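Local coordinates for protein 6-O-methylguanine DNA methyltransferase (Enterococcus faecalis, PDB 2B6C) that is of unknown function but, as a member of the DNA alkylation repair family of AlkD-like helical-repeat proteins, probably acts on alkylated DNA, at residues B[150-161]-B[182-193]; B[160-168]-B[196-204]. One frame throughout, in Å; residues are numbered along the deposited sequence.

Contact 1 (B[150-161]-B[182-193]). With SO4 (sulfate ion), chain J.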
loop_
_atom_site.group_PDB
_atom_site.type_symbol
_atom_site.label_atom_id
_atom_site.label_comp_id
_atom_site.label_asym_id
_atom_site.label_seq_id
_atom_site.Cartn_x
_atom_site.Cartn_y
_atom_site.Cartn_z
HETATM N N MSE B 150 2.553 13.815 -11.407
HETATM C CA MSE B 150 3.295 13.359 -10.251
HETATM C C MSE B 150 4.494 12.487 -10.621
HETATM O O MSE B 150 5.106 11.927 -9.744
HETATM C CB MSE B 150 2.361 12.638 -9.258
HETATM C CG MSE B 150 1.214 13.537 -8.727
HETATM SE SE MSE B 150 1.877 15.191 -7.922
HETATM C CE MSE B 150 0.733 16.447 -8.723
ATOM N N LEU B 151 4.832 12.374 -11.906
ATOM C CA LEU B 151 5.896 11.442 -12.319
ATOM C C LEU B 151 7.340 11.961 -12.225
ATOM O O LEU B 151 8.305 11.162 -12.252
ATOM C CB LEU B 151 5.626 10.884 -13.724
ATOM C CG LEU B 151 4.428 9.929 -13.742
ATOM C CD1 LEU B 151 4.201 9.331 -15.118
ATOM C CD2 LEU B 151 4.547 8.849 -12.662
ATOM N N LYS B 152 7.484 13.285 -12.128
ATOM C CA LYS B 152 8.795 13.916 -11.962
ATOM C C LYS B 152 9.797 13.474 -13.022
ATOM O O LYS B 152 9.570 13.694 -14.208
ATOM C CB LYS B 152 9.327 13.690 -10.546
ATOM C CG LYS B 152 8.425 14.291 -9.483
ATOM C CD LYS B 152 8.901 13.934 -8.135
ATOM C CE LYS B 152 7.964 14.487 -7.074
ATOM N NZ LYS B 152 8.257 13.825 -5.756
ATOM N N GLU B 153 10.885 12.832 -12.594
ATOM C CA GLU B 153 11.958 12.447 -13.509
ATOM C C GLU B 153 11.543 11.237 -14.379
ATOM O O GLU B 153 12.166 10.956 -15.400
ATOM C CB GLU B 153 13.260 12.196 -12.725
ATOM C CG GLU B 153 13.792 13.416 -11.914
ATOM C CD GLU B 153 13.277 13.510 -10.457
ATOM O OE1 GLU B 153 13.636 14.476 -9.752
ATOM O OE2 GLU B 153 12.531 12.624 -10.003
ATOM N N LYS B 154 10.465 10.551 -13.979
ATOM C CA LYS B 154 9.906 9.412 -14.733
ATOM C C LYS B 154 8.980 9.863 -15.880
ATOM O O LYS B 154 8.491 9.045 -16.650
ATOM C CB LYS B 154 9.161 8.436 -13.790
ATOM C CG LYS B 154 10.043 7.754 -12.702
ATOM C CD LYS B 154 9.158 7.203 -11.543
ATOM C CE LYS B 154 9.957 6.828 -10.261
ATOM N NZ LYS B 154 10.267 5.350 -10.075
ATOM N N THR B 155 8.738 11.167 -15.977
ATOM C CA THR B 155 7.917 11.751 -17.049
ATOM C C THR B 155 8.476 11.411 -18.432
ATOM O O THR B 155 9.699 11.480 -18.660
ATOM C CB THR B 155 7.851 13.308 -16.888
ATOM O OG1 THR B 155 7.162 13.605 -15.681
ATOM C CG2 THR B 155 7.073 13.970 -18.006
ATOM N N ASN B 156 7.573 11.052 -19.347
ATOM C CA ASN B 156 7.907 10.812 -20.730
ATOM C C ASN B 156 7.655 12.108 -21.485
ATOM O O ASN B 156 6.509 12.524 -21.672
ATOM C CB ASN B 156 7.043 9.672 -21.296
ATOM C CG ASN B 156 7.358 9.348 -22.754
ATOM O OD1 ASN B 156 7.416 10.234 -23.616
ATOM N ND2 ASN B 156 7.505 8.050 -23.042
ATOM N N GLN B 157 8.759 12.723 -21.929
ATOM C CA GLN B 157 8.782 14.067 -22.494
ATOM C C GLN B 157 8.052 14.143 -23.798
ATOM O O GLN B 157 7.322 15.095 -24.050
ATOM C CB GLN B 157 10.240 14.533 -22.719
ATOM C CG GLN B 157 10.934 14.924 -21.434
ATOM C CD GLN B 157 12.434 15.148 -21.596
ATOM O OE1 GLN B 157 13.104 15.597 -20.659
ATOM N NE2 GLN B 157 12.960 14.879 -22.786
ATOM N N ASP B 158 8.282 13.135 -24.633
ATOM C CA ASP B 158 7.717 13.074 -25.969
ATOM C C ASP B 158 6.203 12.996 -25.945
ATOM O O ASP B 158 5.537 13.590 -26.762
ATOM C CB ASP B 158 8.296 11.858 -26.696
ATOM C CG ASP B 158 9.786 11.985 -26.922
ATOM O OD1 ASP B 158 10.242 13.108 -27.258
ATOM O OD2 ASP B 158 10.489 10.964 -26.779
ATOM N N LEU B 159 5.678 12.225 -24.998
ATOM C CA LEU B 159 4.233 12.068 -24.886
ATOM C C LEU B 159 3.606 13.352 -24.358
ATOM O O LEU B 159 2.589 13.805 -24.878
ATOM C CB LEU B 159 3.866 10.840 -24.043
ATOM C CG LEU B 159 4.324 9.483 -24.613
ATOM C CD1 LEU B 159 3.811 8.333 -23.740
ATOM C CD2 LEU B 159 3.890 9.276 -26.052
ATOM N N LEU B 160 4.251 13.957 -23.357
ATOM C CA LEU B 160 3.815 15.229 -22.815
ATOM C C LEU B 160 3.761 16.266 -23.930
ATOM O O LEU B 160 2.730 16.919 -24.140
ATOM C CB LEU B 160 4.734 15.699 -21.668
ATOM C CG LEU B 160 4.418 17.096 -21.070
ATOM C CD1 LEU B 160 2.950 17.241 -20.570
ATOM C CD2 LEU B 160 5.418 17.445 -19.986
ATOM N N LYS B 161 4.881 16.400 -24.637
ATOM C CA LYS B 161 5.002 17.342 -25.725
ATOM C C LYS B 161 3.924 17.086 -26.778
ATOM O O LYS B 161 3.276 18.039 -27.212
ATOM C CB LYS B 161 6.397 17.270 -26.350
ATOM C CG LYS B 161 6.588 18.235 -27.513
ATOM C CD LYS B 161 8.061 18.276 -28.002
ATOM C CE LYS B 161 8.248 19.289 -29.147
ATOM N NZ LYS B 161 9.627 19.153 -29.767
ATOM N N SER B 182 0.530 21.005 -16.548
ATOM C CA SER B 182 1.473 19.946 -16.938
ATOM C C SER B 182 2.879 20.556 -17.056
ATOM O O SER B 182 3.863 19.910 -16.693
ATOM C CB SER B 182 1.054 19.239 -18.222
ATOM O OG SER B 182 1.429 20.010 -19.351
ATOM N N LEU B 183 2.943 21.818 -17.490
ATOM C CA LEU B 183 4.221 22.527 -17.641
ATOM C C LEU B 183 4.757 23.011 -16.306
ATOM O O LEU B 183 5.940 22.811 -16.008
ATOM C CB LEU B 183 4.113 23.659 -18.664
ATOM C CG LEU B 183 3.892 23.130 -20.083
ATOM C CD1 LEU B 183 3.427 24.250 -21.007
ATOM C CD2 LEU B 183 5.111 22.370 -20.630
ATOM N N ARG B 184 3.874 23.595 -15.497
ATOM C CA ARG B 184 4.183 23.981 -14.127
ATOM C C ARG B 184 4.801 22.845 -13.305
ATOM O O ARG B 184 5.875 23.023 -12.728
ATOM C CB ARG B 184 2.929 24.513 -13.437
ATOM C CG ARG B 184 3.110 25.086 -12.063
ATOM C CD ARG B 184 1.738 25.463 -11.637
ATOM N NE ARG B 184 1.672 26.291 -10.458
ATOM C CZ ARG B 184 1.251 27.555 -10.418
ATOM N NH1 ARG B 184 0.927 28.227 -11.517
ATOM N NH2 ARG B 184 1.202 28.169 -9.255
ATOM N N GLN B 185 4.144 21.688 -13.279
ATOM C CA GLN B 185 4.638 20.526 -12.520
ATOM C C GLN B 185 5.954 19.998 -13.052
ATOM O O GLN B 185 6.894 19.709 -12.271
ATOM C CB GLN B 185 3.614 19.377 -12.556
ATOM C CG GLN B 185 2.437 19.546 -11.584
ATOM C CD GLN B 185 2.917 19.682 -10.144
ATOM O OE1 GLN B 185 2.786 20.741 -9.542
ATOM N NE2 GLN B 185 3.456 18.591 -9.585
ATOM N N TYR B 186 6.017 19.814 -14.372
ATOM C CA TYR B 186 7.237 19.286 -14.953
ATOM C C TYR B 186 8.439 20.243 -14.806
ATOM O O TYR B 186 9.586 19.779 -14.652
ATOM C CB TYR B 186 7.030 18.809 -16.390
ATOM C CG TYR B 186 8.202 18.015 -16.898
ATOM C CD1 TYR B 186 8.760 16.981 -16.115
ATOM C CD2 TYR B 186 8.764 18.288 -18.157
ATOM C CE1 TYR B 186 9.855 16.251 -16.562
ATOM C CE2 TYR B 186 9.878 17.551 -18.622
ATOM C CZ TYR B 186 10.405 16.535 -17.815
ATOM O OH TYR B 186 11.485 15.814 -18.258
ATOM N N SER B 187 8.195 21.555 -14.791
ATOM C CA SER B 187 9.293 22.525 -14.557
ATOM C C SER B 187 10.005 22.363 -13.214
ATOM O O SER B 187 11.120 22.863 -13.024
ATOM C CB SER B 187 8.805 23.969 -14.693
ATOM O OG SER B 187 8.008 24.321 -13.574
ATOM N N LYS B 188 9.354 21.698 -12.265
ATOM C CA LYS B 188 9.995 21.463 -10.950
ATOM C C LYS B 188 11.117 20.439 -11.053
ATOM O O LYS B 188 11.951 20.327 -10.167
ATOM C CB LYS B 188 8.963 21.008 -9.911
ATOM C CG LYS B 188 7.837 22.046 -9.677
ATOM C CD LYS B 188 6.777 21.478 -8.721
ATOM C CE LYS B 188 5.552 22.376 -8.685
ATOM N NZ LYS B 188 4.516 21.891 -7.720
ATOM N N THR B 189 11.097 19.703 -12.157
ATOM C CA THR B 189 11.996 18.600 -12.452
ATOM C C THR B 189 12.957 19.022 -13.554
ATOM O O THR B 189 14.172 18.808 -13.435
ATOM C CB THR B 189 11.169 17.355 -12.929
ATOM O OG1 THR B 189 10.461 16.843 -11.822
ATOM C CG2 THR B 189 12.041 16.250 -13.504
ATOM N N ASN B 190 12.406 19.580 -14.631
ATOM C CA ASN B 190 13.208 19.941 -15.806
ATOM C C ASN B 190 12.870 21.323 -16.328
ATOM O O ASN B 190 12.148 21.444 -17.337
ATOM C CB ASN B 190 13.045 18.890 -16.913
ATOM C CG ASN B 190 14.233 18.891 -17.919
ATOM O OD1 ASN B 190 14.987 19.898 -18.080
ATOM N ND2 ASN B 190 14.408 17.745 -18.590
ATOM N N PRO B 191 13.336 22.381 -15.623
ATOM C CA PRO B 191 12.957 23.714 -16.088
ATOM C C PRO B 191 13.517 24.047 -17.468
ATOM O O PRO B 191 12.854 24.776 -18.189
ATOM C CB PRO B 191 13.493 24.662 -15.010
ATOM C CG PRO B 191 14.509 23.890 -14.270
ATOM C CD PRO B 191 14.173 22.437 -14.404
ATOM N N GLN B 192 14.705 23.537 -17.824
ATOM C CA GLN B 192 15.262 23.765 -19.192
ATOM C C GLN B 192 14.306 23.226 -20.290
ATOM O O GLN B 192 13.944 23.966 -21.219
ATOM C CB GLN B 192 16.692 23.211 -19.398
ATOM C CG GLN B 192 17.122 23.233 -20.903
ATOM C CD GLN B 192 18.532 22.723 -21.254
ATOM O OE1 GLN B 192 19.451 22.651 -20.417
ATOM N NE2 GLN B 192 18.710 22.386 -22.538
ATOM N N TRP B 193 13.938 21.942 -20.196
ATOM C CA TRP B 193 12.992 21.356 -21.142
ATOM C C TRP B 193 11.686 22.171 -21.204
ATOM O O TRP B 193 11.191 22.455 -22.294
ATOM C CB TRP B 193 12.712 19.861 -20.811
ATOM C CG TRP B 193 11.882 19.156 -21.843
ATOM C CD1 TRP B 193 12.345 18.408 -22.874
ATOM C CD2 TRP B 193 10.447 19.144 -21.949
ATOM N NE1 TRP B 193 11.299 17.926 -23.623
ATOM C CE2 TRP B 193 10.120 18.358 -23.077
ATOM C CE3 TRP B 193 9.410 19.726 -21.207
ATOM C CZ2 TRP B 193 8.789 18.124 -23.486
ATOM C CZ3 TRP B 193 8.079 19.483 -21.607
ATOM C CH2 TRP B 193 7.788 18.680 -22.736
HETATM S S SO4 J . 1.583 24.774 -7.077
HETATM O O1 SO4 J . 1.540 25.308 -5.727
HETATM O O2 SO4 J . 0.650 25.516 -7.922
HETATM O O3 SO4 J . 1.156 23.379 -7.017
HETATM O O4 SO4 J . 2.921 24.883 -7.648
HETATM O O HOH W 1 11.472 16.183 -9.635
HETATM O O HOH W 2 11.679 13.134 -17.371
#

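Contact 2 (B[160-168]-B[196-204])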
loop_
_atom_site.group_PDB
_atom_site.type_symbol
_atom_site.label_atom_id
_atom_site.label_comp_id
_atom_site.label_asym_id
_atom_site.label_seq_id
_atom_site.Cartn_x
_atom_site.Cartn_y
_atom_site.Cartn_z
ATOM N N LEU B 160 4.251 13.957 -23.357
ATOM C CA LEU B 160 3.815 15.229 -22.815
ATOM C C LEU B 160 3.761 16.266 -23.930
ATOM O O LEU B 160 2.730 16.919 -24.140
ATOM C CB LEU B 160 4.734 15.699 -21.668
ATOM C CG LEU B 160 4.418 17.096 -21.070
ATOM C CD1 LEU B 160 2.950 17.241 -20.570
ATOM C CD2 LEU B 160 5.418 17.445 -19.986
ATOM N N LYS B 161 4.881 16.400 -24.637
ATOM C CA LYS B 161 5.002 17.342 -25.725
ATOM C C LYS B 161 3.924 17.086 -26.778
ATOM O O LYS B 161 3.276 18.039 -27.212
ATOM C CB LYS B 161 6.397 17.270 -26.350
ATOM C CG LYS B 161 6.588 18.235 -27.513
ATOM C CD LYS B 161 8.061 18.276 -28.002
ATOM C CE LYS B 161 8.248 19.289 -29.147
ATOM N NZ LYS B 161 9.627 19.153 -29.767
ATOM N N LYS B 162 3.735 15.818 -27.171
ATOM C CA LYS B 162 2.713 15.457 -28.167
ATOM C C LYS B 162 1.311 15.881 -27.772
ATOM O O LYS B 162 0.571 16.454 -28.590
ATOM C CB LYS B 162 2.727 13.949 -28.479
ATOM C CG LYS B 162 1.846 13.590 -29.688
ATOM C CD LYS B 162 2.054 12.142 -30.138
ATOM C CE LYS B 162 1.454 11.141 -29.159
ATOM N NZ LYS B 162 1.314 9.801 -29.838
ATOM N N ALA B 163 0.944 15.628 -26.511
ATOM C CA ALA B 163 -0.366 16.038 -26.003
ATOM C C ALA B 163 -0.558 17.545 -26.005
ATOM O O ALA B 163 -1.662 18.027 -26.304
ATOM C CB ALA B 163 -0.659 15.468 -24.632
ATOM N N ILE B 164 0.493 18.289 -25.673
ATOM C CA ILE B 164 0.376 19.750 -25.639
ATOM C C ILE B 164 0.214 20.280 -27.061
ATOM O O ILE B 164 -0.634 21.160 -27.307
ATOM C CB ILE B 164 1.570 20.429 -24.934
ATOM C CG1 ILE B 164 1.589 20.059 -23.455
ATOM C CG2 ILE B 164 1.537 21.976 -25.132
ATOM C CD1 ILE B 164 2.889 20.336 -22.748
ATOM N N ILE B 165 1.008 19.729 -27.987
ATOM C CA ILE B 165 0.929 20.082 -29.407
ATOM C C ILE B 165 -0.513 19.896 -29.918
ATOM O O ILE B 165 -1.077 20.786 -30.581
ATOM C CB ILE B 165 1.961 19.276 -30.274
ATOM C CG1 ILE B 165 3.373 19.895 -30.184
ATOM C CG2 ILE B 165 1.526 19.230 -31.732
ATOM C CD1 ILE B 165 4.523 18.955 -30.618
ATOM N N TYR B 166 -1.123 18.767 -29.563
ATOM C CA TYR B 166 -2.464 18.428 -30.007
ATOM C C TYR B 166 -3.520 19.455 -29.594
ATOM O O TYR B 166 -4.407 19.772 -30.380
ATOM C CB TYR B 166 -2.854 17.051 -29.474
ATOM C CG TYR B 166 -4.154 16.524 -30.048
ATOM C CD1 TYR B 166 -4.168 15.753 -31.230
ATOM C CD2 TYR B 166 -5.372 16.806 -29.426
ATOM C CE1 TYR B 166 -5.374 15.284 -31.765
ATOM C CE2 TYR B 166 -6.565 16.340 -29.942
ATOM C CZ TYR B 166 -6.572 15.589 -31.107
ATOM O OH TYR B 166 -7.780 15.123 -31.586
ATOM N N ASP B 167 -3.445 19.936 -28.355
ATOM C CA ASP B 167 -4.455 20.836 -27.830
ATOM C C ASP B 167 -3.947 22.253 -27.737
ATOM O O ASP B 167 -4.549 23.068 -27.050
ATOM C CB ASP B 167 -4.893 20.381 -26.421
ATOM C CG ASP B 167 -6.078 19.452 -26.460
ATOM O OD1 ASP B 167 -5.976 18.327 -25.942
ATOM O OD2 ASP B 167 -7.088 19.831 -27.085
ATOM N N ARG B 168 -2.812 22.538 -28.356
ATOM C CA ARG B 168 -2.202 23.875 -28.243
ATOM C C ARG B 168 -3.204 25.058 -28.433
ATOM O O ARG B 168 -3.199 26.013 -27.639
ATOM C CB ARG B 168 -0.985 24.014 -29.178
ATOM C CG ARG B 168 -0.263 25.380 -29.081
ATOM C CD ARG B 168 0.882 25.499 -30.099
ATOM N NE ARG B 168 0.396 25.590 -31.488
ATOM C CZ ARG B 168 -0.053 26.710 -32.062
ATOM N NH1 ARG B 168 -0.113 27.857 -31.377
ATOM N NH2 ARG B 168 -0.473 26.676 -33.324
ATOM N N GLU B 196 12.439 25.495 -23.105
ATOM C CA GLU B 196 12.585 25.220 -24.546
ATOM C C GLU B 196 11.243 25.022 -25.230
ATOM O O GLU B 196 10.953 25.712 -26.208
ATOM C CB GLU B 196 13.512 24.044 -24.803
ATOM C CG GLU B 196 14.925 24.354 -24.461
ATOM C CD GLU B 196 15.843 23.156 -24.554
ATOM O OE1 GLU B 196 15.425 22.000 -24.312
ATOM O OE2 GLU B 196 17.010 23.389 -24.868
ATOM N N LEU B 197 10.406 24.128 -24.685
ATOM C CA LEU B 197 9.088 23.887 -25.235
ATOM C C LEU B 197 8.265 25.177 -25.351
ATOM O O LEU B 197 7.685 25.457 -26.397
ATOM C CB LEU B 197 8.360 22.840 -24.390
ATOM C CG LEU B 197 7.081 22.220 -24.950
ATOM C CD1 LEU B 197 5.890 23.158 -24.742
ATOM C CD2 LEU B 197 7.252 21.815 -26.406
HETATM N N MSE B 198 8.239 25.967 -24.282
HETATM C CA MSE B 198 7.424 27.196 -24.235
HETATM C C MSE B 198 7.898 28.293 -25.173
HETATM O O MSE B 198 7.132 29.206 -25.490
HETATM C CB MSE B 198 7.311 27.718 -22.809
HETATM C CG MSE B 198 6.588 26.717 -21.897
HETATM SE SE MSE B 198 6.271 27.443 -20.104
HETATM C CE MSE B 198 4.730 28.531 -20.507
ATOM N N LYS B 199 9.147 28.190 -25.620
ATOM C CA LYS B 199 9.696 29.118 -26.582
ATOM C C LYS B 199 9.523 28.572 -27.999
ATOM O O LYS B 199 9.451 29.346 -28.941
ATOM C CB LYS B 199 11.157 29.450 -26.276
ATOM C CG LYS B 199 11.383 30.058 -24.893
ATOM C CD LYS B 199 11.706 31.539 -24.942
ATOM C CE LYS B 199 10.565 32.423 -24.497
ATOM N NZ LYS B 199 10.302 32.376 -23.014
ATOM N N GLU B 200 9.399 27.248 -28.121
ATOM C CA GLU B 200 9.153 26.565 -29.393
ATOM C C GLU B 200 7.701 26.733 -29.830
ATOM O O GLU B 200 7.418 27.010 -31.000
ATOM C CB GLU B 200 9.446 25.066 -29.269
ATOM C CG GLU B 200 9.457 24.310 -30.583
ATOM C CD GLU B 200 9.815 22.842 -30.413
ATOM O OE1 GLU B 200 10.537 22.510 -29.431
ATOM O OE2 GLU B 200 9.371 22.011 -31.256
ATOM N N LEU B 201 6.791 26.547 -28.888
ATOM C CA LEU B 201 5.368 26.590 -29.163
ATOM C C LEU B 201 4.791 27.940 -28.773
ATOM O O LEU B 201 5.249 28.567 -27.796
ATOM C CB LEU B 201 4.640 25.476 -28.385
ATOM C CG LEU B 201 5.125 24.021 -28.571
ATOM C CD1 LEU B 201 4.199 23.012 -27.814
ATOM C CD2 LEU B 201 5.253 23.658 -30.068
ATOM N N VAL B 202 3.787 28.390 -29.516
ATOM C CA VAL B 202 3.006 29.558 -29.085
ATOM C C VAL B 202 1.781 29.097 -28.285
ATOM O O VAL B 202 0.764 28.679 -28.841
ATOM C CB VAL B 202 2.641 30.494 -30.261
ATOM C CG1 VAL B 202 1.721 31.649 -29.801
ATOM C CG2 VAL B 202 3.930 31.061 -30.889
ATOM N N LEU B 203 1.917 29.163 -26.964
ATOM C CA LEU B 203 0.904 28.686 -26.036
ATOM C C LEU B 203 -0.088 29.789 -25.710
ATOM O O LEU B 203 0.229 30.948 -25.866
ATOM C CB LEU B 203 1.559 28.171 -24.749
ATOM C CG LEU B 203 2.481 26.968 -24.877
ATOM C CD1 LEU B 203 3.139 26.678 -23.507
ATOM C CD2 LEU B 203 1.758 25.723 -25.470
ATOM N N SER B 204 -1.281 29.428 -25.253
ATOM C CA SER B 204 -2.288 30.409 -24.861
ATOM C C SER B 204 -1.741 31.276 -23.718
ATOM O O SER B 204 -0.866 30.803 -22.966
ATOM C CB SER B 204 -3.554 29.670 -24.390
ATOM O OG SER B 204 -3.335 29.045 -23.135
HETATM O O HOH W 3 10.586 20.945 -27.422
HETATM O O HOH W 4 -1.571 26.586 -25.526
#

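Contact 1 (B[150-161]-B[182-193])
Gln157 runs over the indole of Trp193 while its amide end meets the hydroxyl of Tyr186. The side chains of Gln157 and Trp193 slide past each other in opposite directions, the amide nearly flat on the ring system with 21° between the planes. Gln157 CG stands over the five-membered ring in a CH-pi contact, 3.9 Å from its centroid. From there Gln157 OE1 accepts a hydrogen bond from Tyr186 OH at 2.9 Å, the donor lying in the carbonyl plane on a lone pair; amide and phenol planes are steeply turned, 68° apart. The phenol ring also carries Thr155 CG2 over one face in a second CH-pi contact, and Lys152 O approaches its edge. Thr155 OG1, itself bonded to Lys152 O, ties the 3-10 turn 153-154 together beside this ring.

Deeper in, Leu160 points CG away from its backbone N (chi1 176°) and splits its methyls: CD2 packs 3.7 Å from Trp193 CZ3 and close to Tyr186, while CD1 lies against Ser182, whose OG bonds back to Ile179 O in its own helix. At the other end Thr189 packs across Lys152, its OG1 3.4 Å from Lys152 CA. Asn190 caps helix 191-200 by accepting from Trp193 N, which helps fix the start of the helix that presents the indole.

One water lies within hydrogen-bonding distance of Tyr186 OH, Glu153 O and Thr155 O. Tyr186 OH thus has two polar partners, Gln157 OE1 and the water, which should restrict the phenol within a mixed polar and aromatic contact.

Contact 2 (B[160-168]-B[196-204])
With every torsion beyond CA near 180° (chi1 180°), Lys161 stretches its full length across Leu197 to the carboxylate of Glu200, while Arg168 starts out equally straight but turns at chi3 (69°) to bring its guanidinium to the backbone of Val202. In the conformer given here, Leu197 CD2 lies against the methylenes of Lys161, 3.8 Å from Lys161 CG. Glu200 is also extended, and the side chains of Lys161 and Glu200 cross at about a right angle. The salt bridge runs from Lys161 NZ to Glu200 OE2 at 3.2 Å, reaching that oxygen on its syn side; a weak bond goes to OE1 as well. A water accepts from Lys161 NZ and lies suspiciously close to Glu200 OE1, so a bridge through it is doubtful.

One turn further along helix 157-166, Ile164 CG2 touches methyls of two leucines, with Leu203 CD2 at 3.8 Å and Leu201 CD1 at 3.9 Å. Ile165 CG1 reaches the same Leu201 methyl. Leu201 leaves helical geometry, and residues 202-203 run beside the Arg168 side chain. There Arg168 NH1 donates to Val202 O at 2.8 Å, with an N-H...O angle of 156°; the oxygen lies in the guanidinium plane, and the donor sits on a carbonyl lone pair. Arg168 CG and CD rest beside the same carbonyl. A water bridges Arg168 O to Ser204 N, and Ser204 OG caps helix 205-211 at Ala207 N.

Polar links thus close both ends of a small aliphatic patch: a charged pair at one end, and an in-plane arginine grip on a loop carbonyl at the other, which should hold the 201-204 connection against the end of helix 157-166.

In the fold
Contacts 1 and 2 are successive parts of one interface, their centres about 12 Å apart, in which helix 157-166 packs against helices 173-186 and 191-200 in an all-helical fold. Leu160 and Lys161 belong to both: Lys161 CB borders the Trp193 edge in contact 1, and its amine serves contact 2. Leu183 joins them from helix 173-186, its CD1 3.5 Å from Leu203 CD1 and its CD2 3.7 Å from Ile164 CD1. A sulfate, probably from the crystallisation liquor, lies by contact 1, hydrogen-bonded to Tyr214 OH and, weakly, to Arg184 NE and Lys188 NZ. Arg184 NH1 also pairs with Glu210. Neither contact marks an established active site.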